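Local coordinates for protein PAN2-PAN3 deadenylation complex catalytic subunit pan2 (Neurospora crassa, PDB 4CZX) that is the N-terminal WD40 domain of the catalytic subunit of the PAN2-PAN3 deadenylation complex, which probably shortens the poly(A) tails of mRNA, at residues F204-G209 / V249-R254; L256-V261 / V270-N275; V226-L231 / N238-A243; Y156-M161 / A193-L198. All blocks are in the same frame, centred on the assembly; numbering follows the deposited sequence.

Interaction 1 (F204-G209 / V249-R254); sequences FIVTCG and VRMHPR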
loop_
_atom_site.group_PDB
_atom_site.type_symbol
_atom_site.label_atom_id
_atom_site.label_comp_id
_atom_site.label_asym_id
_atom_site.label_seq_id
_atom_site.Cartn_x
_atom_site.Cartn_y
_atom_site.Cartn_z
ATOM N N PHE A 204 17.281 49.244 -11.213
ATOM C CA PHE A 204 18.163 48.896 -10.097
ATOM C C PHE A 204 18.371 47.405 -9.885
ATOM O O PHE A 204 17.506 46.591 -10.205
ATOM C CB PHE A 204 17.623 49.469 -8.780
ATOM C CG PHE A 204 17.452 50.963 -8.785
ATOM C CD1 PHE A 204 18.523 51.800 -8.513
ATOM C CD2 PHE A 204 16.214 51.525 -9.043
ATOM C CE1 PHE A 204 18.353 53.188 -8.518
ATOM C CE2 PHE A 204 16.044 52.910 -9.052
ATOM C CZ PHE A 204 17.116 53.731 -8.783
ATOM N N ILE A 205 19.531 47.064 -9.326
ATOM C CA ILE A 205 19.702 45.792 -8.629
ATOM C C ILE A 205 19.913 46.061 -7.145
ATOM O O ILE A 205 20.600 47.021 -6.777
ATOM C CB ILE A 205 20.902 44.978 -9.138
ATOM C CG1 ILE A 205 20.993 45.011 -10.663
ATOM C CG2 ILE A 205 20.843 43.537 -8.584
ATOM C CD1 ILE A 205 22.236 44.315 -11.190
ATOM N N VAL A 206 19.317 45.224 -6.299
ATOM C CA VAL A 206 19.573 45.286 -4.866
ATOM C C VAL A 206 19.875 43.881 -4.339
ATOM O O VAL A 206 19.253 42.898 -4.750
ATOM C CB VAL A 206 18.389 45.908 -4.086
ATOM C CG1 VAL A 206 18.370 47.424 -4.243
ATOM C CG2 VAL A 206 17.050 45.274 -4.521
ATOM N N THR A 207 20.862 43.772 -3.450
ATOM C CA THR A 207 21.215 42.464 -2.909
ATOM C C THR A 207 21.464 42.506 -1.417
ATOM O O THR A 207 21.831 43.551 -0.861
ATOM C CB THR A 207 22.484 41.859 -3.569
ATOM O OG1 THR A 207 23.618 42.693 -3.288
ATOM C CG2 THR A 207 22.301 41.689 -5.079
ATOM N N CYS A 208 21.261 41.350 -0.790
ATOM C CA CYS A 208 21.672 41.100 0.585
ATOM C C CYS A 208 22.675 39.951 0.583
ATOM O O CYS A 208 22.571 39.045 -0.230
ATOM C CB CYS A 208 20.468 40.736 1.458
ATOM S SG CYS A 208 19.182 41.984 1.501
ATOM N N GLY A 209 23.649 39.973 1.483
ATOM C CA GLY A 209 24.605 38.886 1.509
ATOM C C GLY A 209 25.621 39.073 2.615
ATOM O O GLY A 209 25.381 39.841 3.553
ATOM N N VAL A 249 15.436 41.562 0.551
ATOM C CA VAL A 249 15.092 42.821 -0.075
ATOM C C VAL A 249 14.191 42.590 -1.287
ATOM O O VAL A 249 14.347 41.618 -2.037
ATOM C CB VAL A 249 16.359 43.612 -0.497
ATOM C CG1 VAL A 249 17.107 42.886 -1.618
ATOM C CG2 VAL A 249 16.013 45.044 -0.886
ATOM N N ARG A 250 13.222 43.481 -1.438
ATOM C CA ARG A 250 12.385 43.522 -2.628
ATOM C C ARG A 250 12.219 44.964 -3.055
ATOM O O ARG A 250 12.045 45.843 -2.211
ATOM C CB ARG A 250 11.007 42.905 -2.374
ATOM C CG ARG A 250 11.000 41.393 -2.216
ATOM C CD ARG A 250 11.319 40.702 -3.531
ATOM N NE ARG A 250 11.243 39.240 -3.428
ATOM C CZ ARG A 250 12.294 38.442 -3.282
ATOM N NH1 ARG A 250 13.524 38.944 -3.175
ATOM N NH2 ARG A 250 12.114 37.134 -3.222
ATOM N N MET A 251 12.260 45.199 -4.364
ATOM C CA MET A 251 11.891 46.504 -4.907
ATOM C C MET A 251 10.389 46.675 -4.767
ATOM O O MET A 251 9.627 45.728 -4.991
ATOM C CB MET A 251 12.293 46.636 -6.375
ATOM C CG MET A 251 13.793 46.639 -6.601
ATOM S SD MET A 251 14.614 48.019 -5.780
ATOM C CE MET A 251 13.889 49.453 -6.592
ATOM N N HIS A 252 9.970 47.872 -4.376
ATOM C CA HIS A 252 8.558 48.197 -4.284
ATOM C C HIS A 252 8.013 48.358 -5.701
ATOM O O HIS A 252 8.557 49.136 -6.483
ATOM C CB HIS A 252 8.355 49.470 -3.462
ATOM C CG HIS A 252 6.974 49.618 -2.912
ATOM N ND1 HIS A 252 5.877 49.871 -3.709
ATOM C CD2 HIS A 252 6.509 49.553 -1.641
ATOM C CE1 HIS A 252 4.795 49.945 -2.954
ATOM N NE2 HIS A 252 5.152 49.759 -1.695
ATOM N N PRO A 253 6.951 47.610 -6.040
ATOM C CA PRO A 253 6.422 47.591 -7.412
ATOM C C PRO A 253 5.727 48.890 -7.818
ATOM O O PRO A 253 5.533 49.122 -9.019
ATOM C CB PRO A 253 5.425 46.422 -7.387
ATOM C CG PRO A 253 4.993 46.339 -5.976
ATOM C CD PRO A 253 6.201 46.709 -5.148
ATOM N N ARG A 254 5.363 49.733 -6.854
ATOM C CA ARG A 254 4.680 50.981 -7.195
ATOM C C ARG A 254 5.546 52.198 -6.914
ATOM O O ARG A 254 5.603 53.117 -7.726
ATOM C CB ARG A 254 3.347 51.081 -6.456
ATOM C CG ARG A 254 2.240 50.302 -7.158
ATOM C CD ARG A 254 0.914 50.367 -6.423
ATOM N NE ARG A 254 -0.096 49.546 -7.089
ATOM C CZ ARG A 254 -1.279 49.239 -6.565
ATOM N NH1 ARG A 254 -1.606 49.679 -5.356
ATOM N NH2 ARG A 254 -2.135 48.487 -7.247
#
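Val206 and Val249 form the tight centre of this contact, where strands of two different sheets run almost antiparallel (170°) with their axes about 7.2 Å apart. Val206 CG2 faces both branches of its partner and lies 3.8 Å from Val249 CG1. On one flank Cys208 brings SG to within 3.8 Å of Val249 CB. On the other, Met251 folds twice along its chain (chi2 -61°, chi3 -63°), which lays its sulfur against Val206, SD to CG2 3.9 Å. Its terminal methyl then carries on to Phe204, where Met251 CE meets CD2 obliquely at 4.0 Å. The touching residues are all buried, and side-chain packing alone holds the two segments together here. The side of 249-254 turned from this contact is polar and partly open to solvent. Arg250 turns away from 204-209 and folds back along its own strand, NH1 donating to Val249 O at 3.0 Å, while its guanidinium also pairs with Asp197 and Asp294. Looser still is the run from His252 to Arg254, which does not touch 204-209: Arg254 N bonds to His252 ND1 (3.2 Å) in the plane of the imidazole, and the exposed Arg254 forms a salt bridge with Glu300. Apolar packing between the faces of adjacent blade sheets is characteristic of a beta-propeller, here the WD40 domain.

Interaction 2 (L256-V261 / V270-N275); sequences LTTAIV and VTDLLN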
loop_
_atom_site.group_PDB
_atom_site.type_symbol
_atom_site.label_atom_id
_atom_site.label_comp_id
_atom_site.label_asym_id
_atom_site.label_seq_id
_atom_site.Cartn_x
_atom_site.Cartn_y
_atom_site.Cartn_z
ATOM N N LEU A 256 8.816 53.306 -7.313
ATOM C CA LEU A 256 9.831 52.703 -8.182
ATOM C C LEU A 256 11.289 52.829 -7.732
ATOM O O LEU A 256 12.134 52.049 -8.168
ATOM C CB LEU A 256 9.711 53.281 -9.589
ATOM C CG LEU A 256 8.447 52.842 -10.328
ATOM C CD1 LEU A 256 8.418 53.417 -11.737
ATOM C CD2 LEU A 256 8.359 51.333 -10.354
ATOM N N THR A 257 11.594 53.802 -6.885
ATOM C CA THR A 257 12.962 53.967 -6.401
ATOM C C THR A 257 13.104 53.520 -4.951
ATOM O O THR A 257 14.054 53.889 -4.262
ATOM C CB THR A 257 13.412 55.418 -6.513
ATOM O OG1 THR A 257 12.596 56.225 -5.656
ATOM C CG2 THR A 257 13.283 55.893 -7.947
ATOM N N THR A 258 12.142 52.736 -4.494
ATOM C CA THR A 258 12.073 52.344 -3.094
ATOM C C THR A 258 12.332 50.845 -2.929
ATOM O O THR A 258 11.873 50.035 -3.737
ATOM C CB THR A 258 10.699 52.730 -2.498
ATOM O OG1 THR A 258 10.580 54.158 -2.478
ATOM C CG2 THR A 258 10.546 52.215 -1.091
ATOM N N ALA A 259 13.098 50.497 -1.894
ATOM C CA ALA A 259 13.359 49.110 -1.542
ATOM C C ALA A 259 12.713 48.764 -0.204
ATOM O O ALA A 259 12.569 49.620 0.675
ATOM C CB ALA A 259 14.860 48.841 -1.485
ATOM N N ILE A 260 12.329 47.503 -0.067
ATOM C CA ILE A 260 11.763 46.987 1.165
ATOM C C ILE A 260 12.770 46.019 1.767
ATOM O O ILE A 260 13.038 44.986 1.185
ATOM C CB ILE A 260 10.434 46.267 0.916
ATOM C CG1 ILE A 260 9.457 47.211 0.202
ATOM C CG2 ILE A 260 9.848 45.783 2.223
ATOM C CD1 ILE A 260 8.248 46.484 -0.399
ATOM N N VAL A 261 13.328 46.376 2.921
ATOM C CA VAL A 261 14.454 45.644 3.498
ATOM C C VAL A 261 14.089 44.977 4.816
ATOM O O VAL A 261 13.483 45.605 5.689
ATOM C CB VAL A 261 15.649 46.583 3.737
ATOM C CG1 VAL A 261 16.880 45.775 4.142
ATOM C CG2 VAL A 261 15.912 47.406 2.489
ATOM N N VAL A 270 11.185 50.462 4.825
ATOM C CA VAL A 270 10.772 50.825 3.477
ATOM C C VAL A 270 11.551 52.083 3.150
ATOM O O VAL A 270 11.306 53.139 3.736
ATOM C CB VAL A 270 9.256 51.050 3.365
ATOM C CG1 VAL A 270 8.878 51.400 1.937
ATOM C CG2 VAL A 270 8.506 49.803 3.808
ATOM N N THR A 271 12.521 51.962 2.250
ATOM C CA THR A 271 13.529 53.005 2.088
ATOM C C THR A 271 13.722 53.444 0.650
ATOM O O THR A 271 13.934 52.617 -0.239
ATOM C CB THR A 271 14.898 52.540 2.615
ATOM O OG1 THR A 271 14.758 52.058 3.956
ATOM C CG2 THR A 271 15.906 53.686 2.585
ATOM N N ASP A 272 13.664 54.751 0.423
ATOM C CA ASP A 272 13.961 55.269 -0.899
ATOM C C ASP A 272 15.448 55.137 -1.175
ATOM O O ASP A 272 16.273 55.624 -0.406
ATOM C CB ASP A 272 13.535 56.726 -1.047
ATOM C CG ASP A 272 13.888 57.279 -2.406
ATOM O OD1 ASP A 272 15.055 57.682 -2.586
ATOM O OD2 ASP A 272 13.015 57.296 -3.298
ATOM N N LEU A 273 15.777 54.483 -2.284
ATOM C CA LEU A 273 17.163 54.230 -2.653
ATOM C C LEU A 273 17.951 55.516 -2.868
ATOM O O LEU A 273 19.136 55.581 -2.550
ATOM C CB LEU A 273 17.230 53.386 -3.923
ATOM C CG LEU A 273 16.707 51.951 -3.770
ATOM C CD1 LEU A 273 16.992 51.133 -5.021
ATOM C CD2 LEU A 273 17.335 51.303 -2.552
ATOM N N LEU A 274 17.288 56.531 -3.412
ATOM C CA LEU A 274 17.964 57.770 -3.800
ATOM C C LEU A 274 18.282 58.659 -2.596
ATOM O O LEU A 274 19.215 59.462 -2.645
ATOM C CB LEU A 274 17.114 58.532 -4.815
ATOM C CG LEU A 274 16.800 57.709 -6.067
ATOM C CD1 LEU A 274 15.850 58.443 -6.996
ATOM C CD2 LEU A 274 18.082 57.333 -6.792
ATOM N N ASN A 275 17.503 58.524 -1.526
ATOM C CA ASN A 275 17.847 59.157 -0.253
ATOM C C ASN A 275 17.303 58.400 0.946
ATOM O O ASN A 275 16.118 58.508 1.273
ATOM C CB ASN A 275 17.354 60.601 -0.189
ATOM C CG ASN A 275 17.432 61.164 1.221
ATOM O OD1 ASN A 275 18.504 61.194 1.830
ATOM N ND2 ASN A 275 16.290 61.585 1.756
#
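Thr257 OG1 donates a 2.6 Å hydrogen bond to Asp272 OD2, coming from above the carboxylate, 36° out of its plane. Thr257 also accepts through its backbone, O to Leu273 N at 2.7 Å, so its hydroxyl and its carbonyl are both held by 270-275. Its methyl CG2 meets Leu274 CD1 at 3.7 Å toward the solvent side, where Leu274 is exposed. Deeper in, Ala259 and Thr271 form an antiparallel hydrogen-bonded pair, Ala259 N to Thr271 O and Thr271 N to Ala259 O, each at 2.8 Å. Ala259 CB rests 3.7 Å from Leu273 CD2. On the face shared by Thr258, Ile260, Val270 and Asp272, Thr258 CG2 abuts Val270 CG1 at 3.6 Å. What positions the carboxylate is partly its torsion, with CG opposite the backbone N (chi1 178°), and partly the turn that follows: Asn275 N binds Asp272 OD1 at 2.8 Å through the anti lone pair, an Asx motif. Asp272 thus ties the end of one strand to the turn after it and to the residue just before the other. Strand 258-262 runs between 248-251 and 267-272 in its sheet. From one face of this hairpin Ile260 reaches Phe293 and Val295 of strand 290-295; from the other, Thr271, and from the turn beyond it Leu273, pack on Val240 of strand 235-241.

Interaction 3 (V226-L231 / N238-A243); sequences VKVFDL and NPVPFA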
loop_
_atom_site.group_PDB
_atom_site.type_symbol
_atom_site.label_atom_id
_atom_site.label_comp_id
_atom_site.label_asym_id
_atom_site.label_seq_id
_atom_site.Cartn_x
_atom_site.Cartn_y
_atom_site.Cartn_z
ATOM N N VAL A 226 22.244 46.981 2.331
ATOM C CA VAL A 226 21.829 46.427 1.056
ATOM C C VAL A 226 22.732 47.017 -0.027
ATOM O O VAL A 226 22.953 48.232 -0.055
ATOM C CB VAL A 226 20.355 46.750 0.758
ATOM C CG1 VAL A 226 20.003 46.383 -0.683
ATOM C CG2 VAL A 226 19.450 46.032 1.734
ATOM N N LYS A 227 23.279 46.169 -0.894
ATOM C CA LYS A 227 24.086 46.660 -2.009
ATOM C C LYS A 227 23.186 47.096 -3.163
ATOM O O LYS A 227 22.189 46.449 -3.449
ATOM C CB LYS A 227 25.074 45.597 -2.475
ATOM C CG LYS A 227 26.292 45.452 -1.570
ATOM C CD LYS A 227 27.060 46.786 -1.507
ATOM C CE LYS A 227 28.552 46.567 -1.343
ATOM N NZ LYS A 227 29.221 46.426 -2.668
ATOM N N VAL A 228 23.540 48.206 -3.808
ATOM C CA VAL A 228 22.693 48.795 -4.847
ATOM C C VAL A 228 23.470 49.056 -6.132
ATOM O O VAL A 228 24.575 49.604 -6.105
ATOM C CB VAL A 228 22.068 50.136 -4.367
ATOM C CG1 VAL A 228 21.129 50.728 -5.435
ATOM C CG2 VAL A 228 21.346 49.941 -3.038
ATOM N N PHE A 229 22.871 48.689 -7.259
ATOM C CA PHE A 229 23.488 48.881 -8.566
ATOM C C PHE A 229 22.524 49.590 -9.518
ATOM O O PHE A 229 21.346 49.243 -9.579
ATOM C CB PHE A 229 23.923 47.533 -9.155
ATOM C CG PHE A 229 24.756 47.654 -10.401
ATOM C CD1 PHE A 229 26.135 47.754 -10.314
ATOM C CD2 PHE A 229 24.161 47.649 -11.658
ATOM C CE1 PHE A 229 26.912 47.862 -11.449
ATOM C CE2 PHE A 229 24.935 47.766 -12.803
ATOM C CZ PHE A 229 26.323 47.875 -12.691
ATOM N N ASP A 230 23.041 50.578 -10.244
ATOM C CA ASP A 230 22.275 51.371 -11.204
ATOM C C ASP A 230 22.241 50.664 -12.550
ATOM O O ASP A 230 23.245 50.630 -13.249
ATOM C CB ASP A 230 22.906 52.766 -11.338
ATOM C CG ASP A 230 22.174 53.681 -12.329
ATOM O OD1 ASP A 230 21.292 53.231 -13.100
ATOM O OD2 ASP A 230 22.516 54.882 -12.332
ATOM N N LEU A 231 21.087 50.110 -12.916
ATOM C CA LEU A 231 20.972 49.322 -14.142
ATOM C C LEU A 231 20.872 50.202 -15.382
ATOM O O LEU A 231 21.247 49.789 -16.481
ATOM C CB LEU A 231 19.754 48.388 -14.082
ATOM C CG LEU A 231 20.007 46.907 -13.810
ATOM C CD1 LEU A 231 18.812 46.066 -14.239
ATOM C CD2 LEU A 231 21.300 46.415 -14.472
ATOM N N ASN A 238 25.632 54.027 -3.973
ATOM C CA ASN A 238 25.906 53.956 -2.544
ATOM C C ASN A 238 25.031 52.881 -1.917
ATOM O O ASN A 238 23.855 52.758 -2.261
ATOM C CB ASN A 238 25.655 55.300 -1.859
ATOM C CG ASN A 238 26.660 56.374 -2.270
ATOM O OD1 ASN A 238 27.861 56.121 -2.375
ATOM N ND2 ASN A 238 26.163 57.579 -2.497
ATOM N N PRO A 239 25.600 52.097 -1.003
ATOM C CA PRO A 239 24.780 51.080 -0.334
ATOM C C PRO A 239 23.732 51.720 0.572
ATOM O O PRO A 239 23.893 52.875 0.979
ATOM C CB PRO A 239 25.803 50.275 0.471
ATOM C CG PRO A 239 26.976 51.172 0.616
ATOM C CD PRO A 239 27.016 52.019 -0.611
ATOM N N VAL A 240 22.653 50.997 0.843
ATOM C CA VAL A 240 21.660 51.434 1.813
ATOM C C VAL A 240 21.999 50.890 3.199
ATOM O O VAL A 240 21.956 49.672 3.427
ATOM C CB VAL A 240 20.242 50.985 1.420
ATOM C CG1 VAL A 240 19.238 51.376 2.503
ATOM C CG2 VAL A 240 19.846 51.590 0.080
ATOM N N PRO A 241 22.336 51.790 4.132
ATOM C CA PRO A 241 22.680 51.381 5.498
ATOM C C PRO A 241 21.519 50.666 6.169
ATOM O O PRO A 241 20.387 51.139 6.104
ATOM C CB PRO A 241 22.983 52.709 6.201
ATOM C CG PRO A 241 23.266 53.685 5.093
ATOM C CD PRO A 241 22.395 53.254 3.960
ATOM N N PHE A 242 21.797 49.530 6.796
ATOM C CA PHE A 242 20.755 48.758 7.447
ATOM C C PHE A 242 21.344 48.025 8.652
ATOM O O PHE A 242 21.665 46.833 8.578
ATOM C CB PHE A 242 20.123 47.779 6.451
ATOM C CG PHE A 242 18.852 47.154 6.937
ATOM C CD1 PHE A 242 17.674 47.878 6.972
ATOM C CD2 PHE A 242 18.836 45.838 7.361
ATOM C CE1 PHE A 242 16.494 47.289 7.411
ATOM C CE2 PHE A 242 17.659 45.243 7.798
ATOM C CZ PHE A 242 16.489 45.964 7.826
ATOM N N ALA A 243 21.488 48.759 9.754
ATOM C CA ALA A 243 22.105 48.254 10.984
ATOM C C ALA A 243 21.508 46.951 11.531
ATOM O O ALA A 243 22.241 46.142 12.101
ATOM C CB ALA A 243 22.054 49.332 12.067
#
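Val226 and Val240 are joined by two backbone hydrogen bonds, Val226 N to Val240 O at 2.9 Å (N-H...O angle 160°) and Val240 N to Val226 O, also 2.9 Å. They make one antiparallel hydrogen-bonded pair, the one beta bridge between the segments. Prolines on both sides of Val240, Pro239 and Pro241, have no N-H to give, and 235-241 is the outermost strand of its sheet. Farther along, Val228 makes its backbone bond to Met237 of the same outer strand. Around the polar pair, Pro239 leans over the same carbonyl that Val240 holds, its CA 3.4 Å and its CB 3.5 Å from Val226 O. The apolar packing lies on the buried face: Val226 CB and Val240 CB face each other at 4.3 Å, and Val228 CG2 touches Val240 CG2 at 3.8 Å. Val228 and Val240 share one rotamer, CG1 opposite the backbone N (chi1 -178° and 176°), which puts the CG2 branches in contact. Val228 CB also lies against Asn238 O, 3.8 Å away. On the other face Lys227 lays its aliphatic part along the proline, CD to Pro239 CB 4.2 Å, and its amine makes a weak hydrogen bond with Ala190 O. Val226 packs on Val206 of the neighbouring strand and on Val261 of the next sheet, and Val240 on Leu273. Such an antiparallel hairpin, formed by the third and fourth strands of a four-stranded sheet, is the outer half of a beta-propeller blade.

Interaction 4 (Y156-M161 / A193-L198); sequences YSFLKM and AFINDL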
loop_
_atom_site.group_PDB
_atom_site.type_symbol
_atom_site.label_atom_id
_atom_site.label_comp_id
_atom_site.label_asym_id
_atom_site.label_seq_id
_atom_site.Cartn_x
_atom_site.Cartn_y
_atom_site.Cartn_z
ATOM N N TYR A 156 25.328 29.814 -10.327
ATOM C CA TYR A 156 24.368 30.825 -9.914
ATOM C C TYR A 156 23.416 30.383 -8.806
ATOM O O TYR A 156 22.934 29.251 -8.811
ATOM C CB TYR A 156 23.554 31.282 -11.139
ATOM C CG TYR A 156 24.399 31.996 -12.172
ATOM C CD1 TYR A 156 25.034 33.191 -11.863
ATOM C CD2 TYR A 156 24.567 31.478 -13.447
ATOM C CE1 TYR A 156 25.815 33.858 -12.799
ATOM C CE2 TYR A 156 25.337 32.141 -14.395
ATOM C CZ TYR A 156 25.961 33.336 -14.058
ATOM O OH TYR A 156 26.735 34.003 -14.975
ATOM N N SER A 157 23.114 31.306 -7.891
ATOM C CA SER A 157 22.093 31.077 -6.867
ATOM C C SER A 157 20.763 31.786 -7.138
ATOM O O SER A 157 19.732 31.377 -6.604
ATOM C CB SER A 157 22.611 31.513 -5.493
ATOM O OG SER A 157 23.766 30.768 -5.136
ATOM N N PHE A 158 20.809 32.865 -7.922
ATOM C CA PHE A 158 19.624 33.651 -8.296
ATOM C C PHE A 158 19.733 34.118 -9.735
ATOM O O PHE A 158 20.833 34.429 -10.216
ATOM C CB PHE A 158 19.441 34.910 -7.431
ATOM C CG PHE A 158 19.195 34.640 -5.983
ATOM C CD1 PHE A 158 20.255 34.549 -5.100
ATOM C CD2 PHE A 158 17.908 34.526 -5.492
ATOM C CE1 PHE A 158 20.038 34.304 -3.756
ATOM C CE2 PHE A 158 17.689 34.286 -4.147
ATOM C CZ PHE A 158 18.753 34.186 -3.279
ATOM N N LEU A 159 18.577 34.204 -10.387
ATOM C CA LEU A 159 18.426 34.797 -11.714
ATOM C C LEU A 159 17.144 35.611 -11.723
ATOM O O LEU A 159 16.122 35.141 -11.235
ATOM C CB LEU A 159 18.358 33.718 -12.804
ATOM C CG LEU A 159 19.583 32.825 -13.034
ATOM C CD1 LEU A 159 19.226 31.668 -13.967
ATOM C CD2 LEU A 159 20.699 33.653 -13.642
ATOM N N LYS A 160 17.185 36.830 -12.255
ATOM C CA LYS A 160 15.941 37.556 -12.499
ATOM C C LYS A 160 16.089 38.531 -13.655
ATOM O O LYS A 160 17.067 39.282 -13.743
ATOM C CB LYS A 160 15.462 38.291 -11.236
ATOM C CG LYS A 160 14.183 39.117 -11.468
ATOM C CD LYS A 160 13.433 39.419 -10.172
ATOM C CE LYS A 160 12.255 40.380 -10.408
ATOM N NZ LYS A 160 11.460 40.598 -9.157
ATOM N N MET A 161 15.100 38.497 -14.543
ATOM C CA MET A 161 15.041 39.366 -15.698
ATOM C C MET A 161 14.347 40.679 -15.375
ATOM O O MET A 161 13.236 40.684 -14.858
ATOM C CB MET A 161 14.300 38.650 -16.837
ATOM C CG MET A 161 14.075 39.497 -18.065
ATOM S SD MET A 161 15.595 40.052 -18.863
ATOM C CE MET A 161 14.887 41.021 -20.209
ATOM N N ALA A 193 31.241 36.689 -0.048
ATOM C CA ALA A 193 31.193 35.241 -0.285
ATOM C C ALA A 193 29.832 34.726 -0.736
ATOM O O ALA A 193 29.748 33.684 -1.403
ATOM C CB ALA A 193 31.616 34.488 0.973
ATOM N N PHE A 194 28.760 35.404 -0.340
ATOM C CA PHE A 194 27.426 34.945 -0.726
ATOM C C PHE A 194 26.409 36.063 -0.821
ATOM O O PHE A 194 26.533 37.118 -0.203
ATOM C CB PHE A 194 26.890 33.878 0.249
ATOM C CG PHE A 194 26.524 34.415 1.605
ATOM C CD1 PHE A 194 27.500 34.546 2.598
ATOM C CD2 PHE A 194 25.218 34.775 1.899
ATOM C CE1 PHE A 194 27.171 35.044 3.853
ATOM C CE2 PHE A 194 24.880 35.275 3.145
ATOM C CZ PHE A 194 25.862 35.414 4.129
ATOM N N ILE A 195 25.378 35.766 -1.587
ATOM C CA ILE A 195 24.222 36.620 -1.760
ATOM C C ILE A 195 23.038 35.833 -1.216
ATOM O O ILE A 195 22.773 34.733 -1.676
ATOM C CB ILE A 195 24.041 36.985 -3.233
ATOM C CG1 ILE A 195 25.090 38.046 -3.618
ATOM C CG2 ILE A 195 22.621 37.506 -3.508
ATOM C CD1 ILE A 195 25.246 38.269 -5.094
ATOM N N ASN A 196 22.375 36.372 -0.198
ATOM C CA ASN A 196 21.218 35.721 0.401
ATOM C C ASN A 196 19.909 36.076 -0.328
ATOM O O ASN A 196 18.895 35.381 -0.197
ATOM C CB ASN A 196 21.105 36.108 1.878
ATOM C CG ASN A 196 20.169 35.194 2.636
ATOM O OD1 ASN A 196 20.288 33.980 2.549
ATOM N ND2 ASN A 196 19.215 35.768 3.357
ATOM N N ASP A 197 19.939 37.168 -1.086
ATOM C CA ASP A 197 18.749 37.643 -1.786
ATOM C C ASP A 197 19.128 38.630 -2.882
ATOM O O ASP A 197 20.087 39.397 -2.751
ATOM C CB ASP A 197 17.769 38.307 -0.809
ATOM C CG ASP A 197 16.316 38.288 -1.323
ATOM O OD1 ASP A 197 16.089 37.848 -2.469
ATOM O OD2 ASP A 197 15.403 38.694 -0.569
ATOM N N LEU A 198 18.349 38.621 -3.958
ATOM C CA LEU A 198 18.520 39.559 -5.056
ATOM C C LEU A 198 17.145 39.954 -5.586
ATOM O O LEU A 198 16.281 39.099 -5.764
ATOM C CB LEU A 198 19.376 38.947 -6.182
ATOM C CG LEU A 198 19.602 39.856 -7.412
ATOM C CD1 LEU A 198 20.957 39.608 -8.069
ATOM C CD2 LEU A 198 18.495 39.723 -8.465
#
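Phe158 lays one face of its ring beneath the backbone between Asp197 and Leu198: Leu198 N stands 4.3 Å above the plane, over the ring centre, with Asp197 C over the same face. At the edge, close to the ring plane, CE1 meets Ile195 O at 3.5 Å. Asn196 O comes in obliquely, 3.3 Å from Phe158 CZ. The ring therefore nestles in the corner that the chain turns at Asn196. Its CG stands opposite the carbonyl carbon (chi1 -64°), directing the ring across to 193-198. Apolar contacts add to this: ring atom Phe158 CD1 to Ile195 CG2 at 4.1 Å and, at the side chain's root, Phe158 CB to Leu198 CB at 4.2 Å. Lys160 brushes Leu198 with its CB, then extends away to a salt bridge with Asp199. Above the ring, Asp197 pairs with Arg250 and accepts from Val249 N, fixing the far side of the corner. Ser157 OG bonds to Trp132 and to a bound MES, probably from the crystallisation liquor, which also lies near Asn196. Strands 156-161 and 194-200 each begin a four-stranded antiparallel sheet, next to 165-169 and 204-210 respectively, and Phe158 joins these first strands of neighbouring blades.

Overall arrangement
Following the chain, interaction 4 comes first, closing a 31-residue excursion that contains the rest of the sheet begun by 156-161 and leads into the next. Interaction 1 spans 204-209 to 249-254, and the hairpin of interaction 3 is nested inside that loop. Interaction 2, a hairpin in the following sheet, comes after both in series. Segment 204-209 and the hairpin of interaction 3 share the sheet that 194-200 opens; the strand part of 249-254 and the strands of interaction 2 lie in the next, which also includes strand 2-3. Together they tie three consecutive blades of the seven-bladed propeller: interactions 4 and 1 bridge blades; interactions 3 and 2 are hairpins within the second and third.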